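Local coordinates for trehalose-6-phosphate phosphatase (Neosartorya fumigata, PDB 5DXL), which belongs to the trehalose-phosphatase family of the HAD superfamily, pairing a Rossmann-like core with a smaller cap built on an antiparallel sheet, at residues 13-18 against 55-60; 33-36 against 40-43; 115-120 against 130-135; 212-217 against 226-231; 93-98 against 194-199. One frame throughout, in Å; residues are numbered along the deposited sequence.

How the contacts relate
Contacts 1, 4 and 5 belong to the Rossmann-like core with its mixed sheet, contact 2 lies in the loop after core strand 21-25, and contact 3 lies in the smaller lobe built on four antiparallel strands, its centre about 47 Å from that of contact 1. Along the chain, contact 2 falls inside the loop closed by contact 1, contact 3 inside that closed by contact 5, and contact 4 closes within the core after helix 190-199. Contacts 4 and 5 touch, Leu228 CD2 lying 3.8 Å from Val198 CG2; contacts 1 and 5 touch through Pro58 and Arg97, contacts 2 and 4 through Ile34 and Asp217. The smaller lobe is thus an insertion between core strands.

Contact 1: residues 13-18 against 55-60; sequences KQYRKA and AADPRN
The ring of Tyr15 and the side-chain amide of Asn60 meet with their planes 40° apart, neither stacked nor perpendicular. Around the ring, Arg21 makes a cation-pi contact, Phe211 packs edge-to-face, and Asn60 OD1 approaches obliquely, 3.7 Å from Tyr15 CE1. Asn60 ND2 donates to Tyr15 OH at 3.1 Å in a nearly straight bond (166°), the hydroxyl lying close to the amide plane. Holding CG anti to its N (chi1 -178°), Tyr15 extends from helix 8-17 until its hydroxyl reaches this amide. Beside it, the Asp57 carboxylate lies at the edge of the Arg59 guanidinium, in its plane, gripped side-on: Arg59 NE is 3.1 Å from Asp57 OD1 and Arg59 NH2 2.7 Å from Asp57 OD2, both oxygens using syn lone pairs. Asp57 OD1 also accepts the backbone N of Arg59 at 2.9 Å, an Asx turn within the type I turn leading to strand 60-65. Tyrosine suits a buried place that needs both an apolar ring and a polar end. Asn60 suits its own because ND2 also gives to Leu54 O while OD1 accepts from Arg21 NH1; these partners fix the flip of the amide and leave the phenol oxygen as acceptor.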
# COMPACT_ATOMS: atom_id res chain seq x y z
N LYS A 13 18.40 13.17 -11.26
CA LYS A 13 19.44 12.60 -12.10
C LYS A 13 19.12 11.16 -12.50
O LYS A 13 19.25 10.79 -13.68
CB LYS A 13 20.80 12.67 -11.40
CG LYS A 13 21.97 12.22 -12.27
CD LYS A 13 23.28 12.21 -11.48
CE LYS A 13 24.43 11.77 -12.37
NZ LYS A 13 25.68 11.53 -11.59
N GLN A 14 18.69 10.34 -11.55
CA GLN A 14 18.38 8.95 -11.89
C GLN A 14 17.09 8.86 -12.71
O GLN A 14 16.97 8.00 -13.57
CB GLN A 14 18.30 8.09 -10.63
CG GLN A 14 18.21 6.60 -10.90
CD GLN A 14 19.37 6.07 -11.76
OE1 GLN A 14 20.47 6.65 -11.76
NE2 GLN A 14 19.13 4.98 -12.47
N TYR A 15 16.14 9.75 -12.45
CA TYR A 15 14.90 9.82 -13.23
C TYR A 15 15.20 10.04 -14.71
O TYR A 15 14.68 9.34 -15.57
CB TYR A 15 13.99 10.94 -12.71
CG TYR A 15 12.65 11.07 -13.42
CD1 TYR A 15 11.62 10.17 -13.18
CD2 TYR A 15 12.41 12.12 -14.30
CE1 TYR A 15 10.38 10.31 -13.81
CE2 TYR A 15 11.18 12.25 -14.93
CZ TYR A 15 10.17 11.34 -14.68
OH TYR A 15 8.96 11.49 -15.32
N ARG A 16 16.06 11.02 -14.98
CA ARG A 16 16.43 11.34 -16.37
C ARG A 16 17.16 10.18 -17.05
O ARG A 16 16.99 9.94 -18.25
CB ARG A 16 17.31 12.58 -16.40
CG ARG A 16 16.56 13.86 -16.17
CD ARG A 16 17.52 15.05 -16.30
NE ARG A 16 16.80 16.32 -16.25
CZ ARG A 16 17.23 17.40 -15.61
NH1 ARG A 16 18.38 17.38 -14.96
NH2 ARG A 16 16.49 18.50 -15.62
N LYS A 17 17.99 9.48 -16.30
CA LYS A 17 18.81 8.40 -16.82
C LYS A 17 17.97 7.15 -17.13
O LYS A 17 18.25 6.40 -18.07
CB LYS A 17 19.91 8.08 -15.81
CG LYS A 17 20.99 7.12 -16.27
CD LYS A 17 22.08 7.05 -15.21
CE LYS A 17 23.16 6.04 -15.57
NZ LYS A 17 23.85 6.40 -16.84
N ALA A 18 16.94 6.93 -16.33
CA ALA A 18 16.16 5.70 -16.41
C ALA A 18 15.25 5.64 -17.62
O ALA A 18 14.54 6.59 -17.93
CB ALA A 18 15.32 5.54 -15.13
N ALA A 55 1.71 10.35 -15.17
CA ALA A 55 1.27 9.10 -15.77
C ALA A 55 1.18 9.18 -17.29
O ALA A 55 1.13 8.17 -17.96
CB ALA A 55 -0.09 8.68 -15.19
N ALA A 56 1.17 10.40 -17.81
CA ALA A 56 1.06 10.58 -19.26
C ALA A 56 2.29 10.06 -19.99
O ALA A 56 2.20 9.60 -21.14
CB ALA A 56 0.84 12.05 -19.58
N ASP A 57 3.44 10.15 -19.33
CA ASP A 57 4.71 9.67 -19.88
C ASP A 57 4.75 8.15 -19.82
O ASP A 57 4.73 7.56 -18.74
CB ASP A 57 5.87 10.29 -19.10
CG ASP A 57 7.25 9.97 -19.67
OD1 ASP A 57 7.44 8.93 -20.33
OD2 ASP A 57 8.16 10.78 -19.40
N PRO A 58 4.84 7.49 -20.98
CA PRO A 58 4.74 6.03 -20.99
C PRO A 58 5.97 5.33 -20.41
O PRO A 58 5.92 4.12 -20.20
CB PRO A 58 4.57 5.72 -22.49
CG PRO A 58 5.30 6.81 -23.15
CD PRO A 58 4.99 8.04 -22.33
N ARG A 59 7.04 6.08 -20.17
CA ARG A 59 8.21 5.52 -19.50
C ARG A 59 7.89 5.26 -18.03
O ARG A 59 8.60 4.53 -17.37
CB ARG A 59 9.41 6.45 -19.61
CG ARG A 59 9.86 6.72 -21.06
CD ARG A 59 10.96 7.78 -21.10
NE ARG A 59 10.48 9.09 -20.67
CZ ARG A 59 11.24 10.18 -20.54
NH1 ARG A 59 12.54 10.13 -20.81
NH2 ARG A 59 10.68 11.32 -20.15
N ASN A 60 6.81 5.88 -17.55
CA ASN A 60 6.43 5.76 -16.14
C ASN A 60 5.31 4.76 -15.94
O ASN A 60 4.34 4.72 -16.70
CB ASN A 60 5.99 7.11 -15.57
CG ASN A 60 7.09 8.17 -15.63
OD1 ASN A 60 8.27 7.84 -15.63
ND2 ASN A 60 6.70 9.43 -15.66
O HOH W 1 8.75 12.44 -17.55

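Contact 2: residues 33-36 against 40-43; sequences PIVK and AAIP
The loop between strand 21-25 and helix 45-56, which in HAD proteins follows the first core strand and its aspartate signature, folds back on itself here. It corresponds probably to the flap region of the superfamily. Val35 closes the fold-back against Ala40 and Ala41, and the nearest CA atoms, those of Val35 and Ala41, are 6.6 Å apart. One methyl does the touching: Val35 CG2 rests 3.6 Å from Ala41 CB and 4.2 Å from Ala40 CB, and it also lies 4.0 Å from Ala41 N. Rotation about the first torsion explains this choice. CG1 stands anti to the carbonyl carbon (chi1 -68°), which places CG2 between the backbone N and the carbonyl carbon, on the side facing the two alanines. Pro33 adds a marginal approach, its O standing 4.4 Å from Ala41 CB. No hydrogen bond spans the two segments, so the contact is purely one of van der Waals packing. Alanine suits both positions: its single methyl meets Val35 CG2 while the two arms of the loop stay close. The beta-branched Val35 in turn fits an extended backbone, while Ile34 and Lys36 on either side of it start away from the alanines. Farther out, Ala41 O accepts from Tyr27 OH. Ile42 and Pro43 pack on Trp76 of helix 70-77, so the second arm is laid against that helix, while Ile34 in the first touches Asp217 just past strand 211-216.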
# COMPACT_ATOMS: atom_id res chain seq x y z
N PRO A 33 -3.08 15.66 2.63
CA PRO A 33 -2.97 15.65 4.09
C PRO A 33 -3.95 14.71 4.80
O PRO A 33 -5.03 14.43 4.27
CB PRO A 33 -3.26 17.11 4.48
CG PRO A 33 -2.86 17.89 3.27
CD PRO A 33 -3.24 17.03 2.10
N ILE A 34 -3.55 14.21 5.97
CA ILE A 34 -4.45 13.51 6.88
C ILE A 34 -5.58 14.44 7.29
O ILE A 34 -5.34 15.57 7.70
CB ILE A 34 -3.73 13.03 8.15
CG1 ILE A 34 -2.61 12.06 7.80
CG2 ILE A 34 -4.73 12.37 9.10
CD1 ILE A 34 -3.12 10.82 7.17
N VAL A 35 -6.81 13.96 7.16
CA VAL A 35 -7.97 14.73 7.58
C VAL A 35 -8.95 13.83 8.29
O VAL A 35 -8.88 12.61 8.20
CB VAL A 35 -8.68 15.42 6.40
CG1 VAL A 35 -7.82 16.52 5.81
CG2 VAL A 35 -9.07 14.40 5.36
N LYS A 36 -9.89 14.46 8.99
CA LYS A 36 -10.95 13.72 9.64
C LYS A 36 -11.98 13.26 8.61
O LYS A 36 -12.29 12.07 8.53
CB LYS A 36 -11.62 14.59 10.70
CG LYS A 36 -12.60 13.87 11.58
CD LYS A 36 -12.99 14.77 12.73
CE LYS A 36 -14.07 14.15 13.55
NZ LYS A 36 -14.54 15.16 14.52
N ALA A 40 -12.93 15.48 2.51
CA ALA A 40 -12.02 16.62 2.51
C ALA A 40 -10.67 16.23 1.90
O ALA A 40 -9.83 17.08 1.62
CB ALA A 40 -11.82 17.16 3.93
N ALA A 41 -10.47 14.93 1.70
CA ALA A 41 -9.24 14.44 1.09
C ALA A 41 -9.49 13.97 -0.33
O ALA A 41 -8.71 13.20 -0.88
CB ALA A 41 -8.63 13.31 1.93
N ILE A 42 -10.61 14.40 -0.91
CA ILE A 42 -10.82 14.33 -2.35
C ILE A 42 -9.69 15.10 -2.99
O ILE A 42 -9.39 16.23 -2.56
CB ILE A 42 -12.19 14.90 -2.75
CG1 ILE A 42 -13.28 13.85 -2.53
CG2 ILE A 42 -12.19 15.37 -4.19
CD1 ILE A 42 -14.67 14.41 -2.49
N PRO A 43 -9.01 14.50 -3.98
CA PRO A 43 -7.80 15.11 -4.51
C PRO A 43 -8.08 16.49 -5.06
O PRO A 43 -9.02 16.68 -5.83
CB PRO A 43 -7.37 14.15 -5.64
CG PRO A 43 -8.63 13.42 -6.01
CD PRO A 43 -9.35 13.26 -4.70

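Contact 3: residues 115-120 against 130-135; sequences EVMEVF and SFIERK
Arg134 lays its guanidinium over Met117 and is tied by NH2 to Gln113 OE1, a turn earlier in the helix, a hydrogen bond that probably helps to hold the group flat against the Met117 side chain. Met117 CG lies 3.4 Å above one face of the guanidinium, offset toward its rim, and comes within 3.5 Å of Arg134 NH1. Arg134 gets there by an extended chain from CG to NE, its aliphatic part packing beside Met117 SE while the tip keeps a polar partner. Met117, modelled as selenomethionine, bends at its second and third torsions (chi2 -57°, chi3 -64°), which turns its end toward the strand. Its SE sits 3.9 Å from Ile132 CG2. Ile132 CD1 is shared between Met117 CE, at 4.1 Å, and Phe120 CB, at 3.7 Å. Val116 CG1 lies 3.6 Å above one face of the Phe120 ring, offset toward the rim. The unbranched, flexible methionine chain can bend to follow both Ile132 and Arg134, and the branched isoleucine fits between two helix residues a turn apart. The 115-120 part of helix 112-125 runs nearly antiparallel to strand 131-134 (160°), the two axes 9.9 Å apart at closest approach; helix 148-164 also meets Phe120. This is a helix layered on an antiparallel sheet, consistent with the alpha/beta cap domain of HAD phosphatases.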
# COMPACT_ATOMS: atom_id res chain seq x y z
N GLU A 115 -13.97 -21.93 8.22
CA GLU A 115 -13.34 -22.50 9.41
C GLU A 115 -13.07 -21.43 10.46
O GLU A 115 -13.25 -21.66 11.65
CB GLU A 115 -12.04 -23.20 9.03
CG GLU A 115 -11.47 -24.05 10.16
CD GLU A 115 -10.37 -24.98 9.70
OE1 GLU A 115 -10.18 -25.12 8.47
OE2 GLU A 115 -9.68 -25.56 10.57
N VAL A 116 -12.63 -20.25 10.03
CA VAL A 116 -12.36 -19.17 10.98
C VAL A 116 -13.63 -18.74 11.69
O VAL A 116 -13.61 -18.50 12.90
CB VAL A 116 -11.68 -17.96 10.28
CG1 VAL A 116 -11.59 -16.76 11.24
CG2 VAL A 116 -10.30 -18.34 9.80
N MSE A 117 -14.75 -18.66 10.97
CA MSE A 117 -16.03 -18.34 11.60
C MSE A 117 -16.41 -19.39 12.66
O MSE A 117 -16.85 -19.05 13.75
CB MSE A 117 -17.14 -18.24 10.56
CG MSE A 117 -17.09 -16.97 9.71
SE MSE A 117 -17.14 -15.34 10.81
CE MSE A 117 -18.91 -15.58 11.57
N GLU A 118 -16.22 -20.66 12.32
CA GLU A 118 -16.55 -21.75 13.23
C GLU A 118 -15.72 -21.64 14.51
O GLU A 118 -16.26 -21.74 15.63
CB GLU A 118 -16.32 -23.10 12.54
CG GLU A 118 -16.93 -24.28 13.25
CD GLU A 118 -16.92 -25.53 12.39
OE1 GLU A 118 -16.75 -25.41 11.16
OE2 GLU A 118 -17.09 -26.63 12.96
N VAL A 119 -14.42 -21.40 14.35
CA VAL A 119 -13.51 -21.24 15.47
C VAL A 119 -13.84 -19.98 16.29
O VAL A 119 -13.95 -20.03 17.51
CB VAL A 119 -12.05 -21.18 15.00
CG1 VAL A 119 -11.13 -20.72 16.13
CG2 VAL A 119 -11.62 -22.52 14.44
N PHE A 120 -13.99 -18.85 15.61
CA PHE A 120 -14.35 -17.63 16.32
C PHE A 120 -15.70 -17.76 17.05
O PHE A 120 -15.86 -17.25 18.16
CB PHE A 120 -14.40 -16.43 15.35
CG PHE A 120 -13.05 -15.81 15.03
CD1 PHE A 120 -11.89 -16.20 15.67
CD2 PHE A 120 -12.97 -14.81 14.06
CE1 PHE A 120 -10.67 -15.61 15.35
CE2 PHE A 120 -11.76 -14.21 13.74
CZ PHE A 120 -10.61 -14.61 14.38
N SER A 130 -17.20 -10.94 24.17
CA SER A 130 -16.53 -10.96 22.87
C SER A 130 -17.54 -10.99 21.74
O SER A 130 -18.69 -11.34 21.96
CB SER A 130 -15.58 -12.16 22.74
OG SER A 130 -16.29 -13.38 22.64
N PHE A 131 -17.10 -10.62 20.54
CA PHE A 131 -17.96 -10.70 19.36
C PHE A 131 -17.15 -10.76 18.09
O PHE A 131 -15.96 -10.46 18.08
CB PHE A 131 -18.94 -9.51 19.30
CG PHE A 131 -18.29 -8.18 19.06
CD1 PHE A 131 -17.80 -7.43 20.12
CD2 PHE A 131 -18.18 -7.67 17.77
CE1 PHE A 131 -17.21 -6.20 19.90
CE2 PHE A 131 -17.57 -6.43 17.55
CZ PHE A 131 -17.09 -5.70 18.63
N ILE A 132 -17.82 -11.12 17.00
CA ILE A 132 -17.16 -11.29 15.72
C ILE A 132 -17.53 -10.15 14.79
O ILE A 132 -18.72 -9.82 14.66
CB ILE A 132 -17.55 -12.61 15.04
CG1 ILE A 132 -17.17 -13.79 15.94
CG2 ILE A 132 -16.90 -12.72 13.66
CD1 ILE A 132 -17.80 -15.11 15.51
N GLU A 133 -16.52 -9.55 14.18
CA GLU A 133 -16.70 -8.58 13.11
C GLU A 133 -16.36 -9.24 11.79
O GLU A 133 -15.25 -9.74 11.59
CB GLU A 133 -15.83 -7.34 13.33
CG GLU A 133 -15.80 -6.41 12.10
CD GLU A 133 -14.85 -5.23 12.27
OE1 GLU A 133 -13.99 -5.27 13.19
OE2 GLU A 133 -14.95 -4.26 11.48
N ARG A 134 -17.32 -9.27 10.87
CA ARG A 134 -17.08 -9.86 9.57
C ARG A 134 -17.02 -8.78 8.50
O ARG A 134 -17.95 -8.00 8.34
CB ARG A 134 -18.16 -10.90 9.26
CG ARG A 134 -18.00 -11.56 7.90
CD ARG A 134 -18.62 -12.96 7.89
NE ARG A 134 -18.07 -13.79 6.83
CZ ARG A 134 -18.41 -15.06 6.62
NH1 ARG A 134 -19.31 -15.64 7.41
NH2 ARG A 134 -17.86 -15.75 5.63
N LYS A 135 -15.89 -8.70 7.80
CA LYS A 135 -15.81 -7.87 6.60
C LYS A 135 -15.67 -8.75 5.37
O LYS A 135 -15.63 -9.99 5.50
CB LYS A 135 -14.66 -6.88 6.70
CG LYS A 135 -14.87 -5.79 7.73
CD LYS A 135 -14.16 -4.51 7.31
CE LYS A 135 -14.52 -3.35 8.23
NZ LYS A 135 -13.94 -2.07 7.74

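Contact 4: residues 212-217 against 226-231; sequences VLCLGD and RALKKS
Leu228 points from its helix toward the strand, its side chain crossing that of Val212 at an oblique angle. CD1 does most of the touching. It comes down on Cys214, 3.5 Å from Cys214 CB, which is tighter than usual for two carbons, with Cys214 SG at 3.9 Å. The same CD1 is 4.0 Å from Val212 CG1, and CD2 flanks that valine methyl at 4.1 Å, so the leucine fork rests against two strand residues whose side chains leave on the same face of the sheet. With the sulfur anti to the backbone N (chi1 175°), both CB and SG of Cys214 come against Leu228 CD1. Leu213, between them, faces away and packs on Val241 instead. Strand 211-216, helix 222-229 and strand 238-243 form a beta-alpha-beta crossover of the Rossmann-like core; the strand ends at Gly216, and Asp217 follows, a Gly-Asp pair like that of the acidic motif of many HAD proteins. A small cysteine and a beta-branched valine suit the strand because the helix lies close above it; Met224 and Phe225, earlier in that helix, also reach Cys214. Leu228 sits in the last turn, where its own O is gripped twice by Ser231: the backbone N at 3.1 Å and OG at 2.9 Å. The hydroxyl approaches with a C=O...donor angle of 138°, tilted 16° from the carbonyl plane, and OG also hydrogen-bonds Leu233 N.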
# COMPACT_ATOMS: atom_id res chain seq x y z
N VAL A 212 12.87 3.60 -9.19
CA VAL A 212 11.69 3.28 -8.39
C VAL A 212 11.54 4.33 -7.32
O VAL A 212 12.47 4.59 -6.56
CB VAL A 212 11.79 1.89 -7.72
CG1 VAL A 212 10.53 1.60 -6.93
CG2 VAL A 212 12.03 0.81 -8.77
N LEU A 213 10.38 4.98 -7.28
CA LEU A 213 10.06 5.91 -6.19
C LEU A 213 8.85 5.40 -5.46
O LEU A 213 7.77 5.22 -6.06
CB LEU A 213 9.81 7.32 -6.72
CG LEU A 213 9.36 8.36 -5.68
CD1 LEU A 213 10.40 8.58 -4.58
CD2 LEU A 213 9.07 9.69 -6.37
N CYS A 214 9.01 5.14 -4.17
CA CYS A 214 7.96 4.55 -3.36
C CYS A 214 7.73 5.43 -2.16
O CYS A 214 8.66 5.66 -1.38
CB CYS A 214 8.36 3.14 -2.95
SG CYS A 214 7.21 2.30 -1.82
N LEU A 215 6.50 5.93 -2.02
CA LEU A 215 6.17 6.94 -1.00
C LEU A 215 4.99 6.51 -0.14
O LEU A 215 3.97 6.04 -0.64
CB LEU A 215 5.83 8.27 -1.68
CG LEU A 215 7.03 9.09 -2.17
CD1 LEU A 215 6.67 9.91 -3.40
CD2 LEU A 215 7.46 10.00 -1.04
N GLY A 216 5.14 6.71 1.17
CA GLY A 216 4.07 6.36 2.10
C GLY A 216 4.35 6.93 3.47
O GLY A 216 5.51 7.14 3.84
N ASP A 217 3.29 7.17 4.24
CA ASP A 217 3.43 7.82 5.54
C ASP A 217 3.21 6.91 6.74
O ASP A 217 3.58 7.27 7.85
CB ASP A 217 2.44 8.97 5.66
CG ASP A 217 1.00 8.50 5.67
OD1 ASP A 217 0.64 7.73 4.76
OD2 ASP A 217 0.24 8.90 6.57
N ARG A 226 10.21 -2.31 3.03
CA ARG A 226 10.82 -3.61 3.32
C ARG A 226 10.94 -4.45 2.06
O ARG A 226 11.98 -5.04 1.79
CB ARG A 226 10.01 -4.39 4.36
CG ARG A 226 10.27 -3.97 5.77
CD ARG A 226 9.67 -4.94 6.80
NE ARG A 226 9.72 -4.33 8.12
CZ ARG A 226 8.74 -3.61 8.65
NH1 ARG A 226 7.61 -3.43 7.98
NH2 ARG A 226 8.88 -3.07 9.85
N ALA A 227 9.86 -4.52 1.30
CA ALA A 227 9.86 -5.31 0.08
C ALA A 227 10.90 -4.83 -0.92
O ALA A 227 11.56 -5.63 -1.58
CB ALA A 227 8.46 -5.31 -0.55
N LEU A 228 11.04 -3.51 -1.05
CA LEU A 228 11.99 -2.98 -2.01
C LEU A 228 13.43 -3.26 -1.58
O LEU A 228 14.31 -3.44 -2.41
CB LEU A 228 11.77 -1.49 -2.22
CG LEU A 228 10.58 -1.20 -3.14
CD1 LEU A 228 10.31 0.29 -3.18
CD2 LEU A 228 10.87 -1.72 -4.53
N LYS A 229 13.66 -3.33 -0.27
CA LYS A 229 14.99 -3.69 0.23
C LYS A 229 15.31 -5.15 -0.10
O LYS A 229 16.48 -5.55 -0.10
CB LYS A 229 15.08 -3.42 1.74
CG LYS A 229 15.30 -1.95 2.05
CD LYS A 229 15.03 -1.61 3.52
CE LYS A 229 16.11 -2.11 4.43
NZ LYS A 229 15.96 -1.50 5.79
N LYS A 230 14.28 -5.93 -0.42
CA LYS A 230 14.43 -7.33 -0.82
C LYS A 230 14.33 -7.55 -2.33
O LYS A 230 14.30 -8.69 -2.78
CB LYS A 230 13.38 -8.19 -0.12
CG LYS A 230 13.54 -8.26 1.37
CD LYS A 230 12.34 -8.89 2.04
CE LYS A 230 12.18 -10.35 1.68
NZ LYS A 230 11.16 -11.00 2.54
N SER A 231 14.25 -6.47 -3.10
CA SER A 231 13.93 -6.57 -4.52
C SER A 231 15.09 -7.06 -5.37
O SER A 231 14.89 -7.60 -6.46
CB SER A 231 13.46 -5.21 -5.05
OG SER A 231 14.55 -4.31 -5.15

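Contact 5: residues 93-98 against 194-199; sequences IRQPRS and AARLVQ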
# COMPACT_ATOMS: atom_id res chain seq x y z
N ILE A 93 -7.87 -4.39 -8.01
CA ILE A 93 -6.75 -3.84 -8.78
C ILE A 93 -7.19 -3.50 -10.20
O ILE A 93 -7.95 -4.24 -10.83
CB ILE A 93 -5.57 -4.82 -8.84
CG1 ILE A 93 -4.33 -4.14 -9.42
CG2 ILE A 93 -5.89 -6.06 -9.65
CD1 ILE A 93 -3.08 -4.97 -9.29
N ARG A 94 -6.72 -2.35 -10.68
CA ARG A 94 -6.91 -1.96 -12.07
C ARG A 94 -5.55 -1.69 -12.68
O ARG A 94 -4.82 -0.82 -12.19
CB ARG A 94 -7.81 -0.73 -12.21
CG ARG A 94 -8.11 -0.37 -13.70
CD ARG A 94 -8.64 1.08 -13.92
NE ARG A 94 -7.57 2.10 -13.87
CZ ARG A 94 -7.78 3.39 -14.11
NH1 ARG A 94 -9.01 3.81 -14.39
NH2 ARG A 94 -6.76 4.28 -14.04
N GLN A 95 -5.18 -2.45 -13.71
CA GLN A 95 -3.90 -2.24 -14.38
C GLN A 95 -3.92 -0.92 -15.16
O GLN A 95 -4.98 -0.50 -15.62
CB GLN A 95 -3.58 -3.38 -15.35
CG GLN A 95 -3.38 -4.76 -14.72
CD GLN A 95 -2.13 -4.82 -13.85
OE1 GLN A 95 -1.11 -4.20 -14.16
NE2 GLN A 95 -2.20 -5.58 -12.77
N PRO A 96 -2.75 -0.29 -15.33
CA PRO A 96 -2.66 0.85 -16.24
C PRO A 96 -3.28 0.55 -17.61
O PRO A 96 -3.03 -0.52 -18.18
CB PRO A 96 -1.14 1.06 -16.37
CG PRO A 96 -0.62 0.62 -15.02
CD PRO A 96 -1.47 -0.58 -14.66
N ARG A 97 -4.11 1.49 -18.08
CA ARG A 97 -4.70 1.49 -19.42
C ARG A 97 -5.74 0.39 -19.60
O ARG A 97 -6.15 0.10 -20.73
CB ARG A 97 -3.61 1.39 -20.50
CG ARG A 97 -2.64 2.58 -20.48
CD ARG A 97 -1.51 2.46 -21.52
NE ARG A 97 -0.55 3.56 -21.33
CZ ARG A 97 0.36 3.58 -20.36
NH1 ARG A 97 0.46 2.56 -19.51
NH2 ARG A 97 1.17 4.62 -20.24
N SER A 98 -6.20 -0.19 -18.50
CA SER A 98 -7.31 -1.15 -18.53
C SER A 98 -8.55 -0.54 -17.89
O SER A 98 -8.44 0.20 -16.91
CB SER A 98 -6.93 -2.45 -17.81
OG SER A 98 -8.05 -3.31 -17.73
N ALA A 194 3.65 -4.51 -3.30
CA ALA A 194 4.85 -3.89 -3.90
C ALA A 194 5.86 -4.87 -4.52
O ALA A 194 6.49 -4.58 -5.54
CB ALA A 194 5.57 -3.03 -2.84
N ALA A 195 6.06 -6.02 -3.88
CA ALA A 195 6.99 -7.00 -4.43
C ALA A 195 6.45 -7.54 -5.74
O ALA A 195 7.20 -7.73 -6.69
CB ALA A 195 7.23 -8.13 -3.44
N ARG A 196 5.14 -7.77 -5.77
CA ARG A 196 4.46 -8.29 -6.95
C ARG A 196 4.67 -7.36 -8.14
O ARG A 196 4.94 -7.80 -9.26
CB ARG A 196 2.97 -8.48 -6.66
CG ARG A 196 2.27 -9.48 -7.56
CD ARG A 196 0.75 -9.36 -7.46
NE ARG A 196 0.29 -8.00 -7.76
CZ ARG A 196 0.34 -7.44 -8.97
NH1 ARG A 196 0.85 -8.10 -10.00
NH2 ARG A 196 -0.10 -6.20 -9.14
N LEU A 197 4.56 -6.06 -7.89
CA LEU A 197 4.75 -5.06 -8.93
C LEU A 197 6.15 -5.06 -9.53
O LEU A 197 6.32 -4.87 -10.73
CB LEU A 197 4.45 -3.67 -8.38
CG LEU A 197 3.00 -3.27 -8.59
CD1 LEU A 197 2.73 -1.93 -7.94
CD2 LEU A 197 2.71 -3.23 -10.09
N VAL A 198 7.16 -5.27 -8.70
CA VAL A 198 8.53 -5.26 -9.17
C VAL A 198 8.85 -6.55 -9.95
O VAL A 198 9.53 -6.53 -10.97
CB VAL A 198 9.53 -5.10 -8.01
CG1 VAL A 198 10.95 -5.35 -8.48
CG2 VAL A 198 9.41 -3.71 -7.41
N GLN A 199 8.32 -7.67 -9.45
CA GLN A 199 8.56 -8.97 -10.07
C GLN A 199 7.83 -9.11 -11.40
O GLN A 199 8.23 -9.91 -12.25
CB GLN A 199 8.16 -10.09 -9.12
CG GLN A 199 9.07 -10.21 -7.90
CD GLN A 199 8.38 -10.89 -6.74
OE1 GLN A 199 7.22 -11.27 -6.83
NE2 GLN A 199 9.11 -11.05 -5.63
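Ile93 and Arg196 come at each other from opposite directions, and the tight part of the contact is where their ends meet. Ile93 CD1 lies 3.2 Å from Arg196 NH2, which is shorter than usual van der Waals contact and no hydrogen bond, so the exact spacing is doubtful. The backbones stay far apart, with Gln95 CA 10.6 Å from Leu197 CA. Ile93 reaches forward with CG1 anti to its N (chi1 -170°), and its branched apolar body suits a buried strand position. Arg196 first runs out from the helix and then bends at its third torsion (chi3 56°), which turns the guanidinium across so that NH2 faces Ile93 CD1. Its charge is met elsewhere: Arg196 NH1 forms a salt bridge with Glu200 OE2. Strand 92-94 and strand 101-103 are antiparallel neighbours, joined through a hairpin in which a type II turn runs from Gln95 to Ser98; helix 190-199 packs on the same mixed sheet. Proline fits the second position of that turn, and Arg97 takes the left-handed conformation of the third, while Ser98 N closes it on Gln95 O at 3.1 Å. The looser side begins at Gln95, whose NE2 stands 4.2 Å from Arg196 NH2 with no bond between them. Long polar chains suit this partly exposed rim, where Arg196 keeps its partner Glu200, which Gln95 also touches. Between the hairpin and the helix stands Trp63 of strand 60-65, which touches Ile93, Gln95, Pro96 and Leu197.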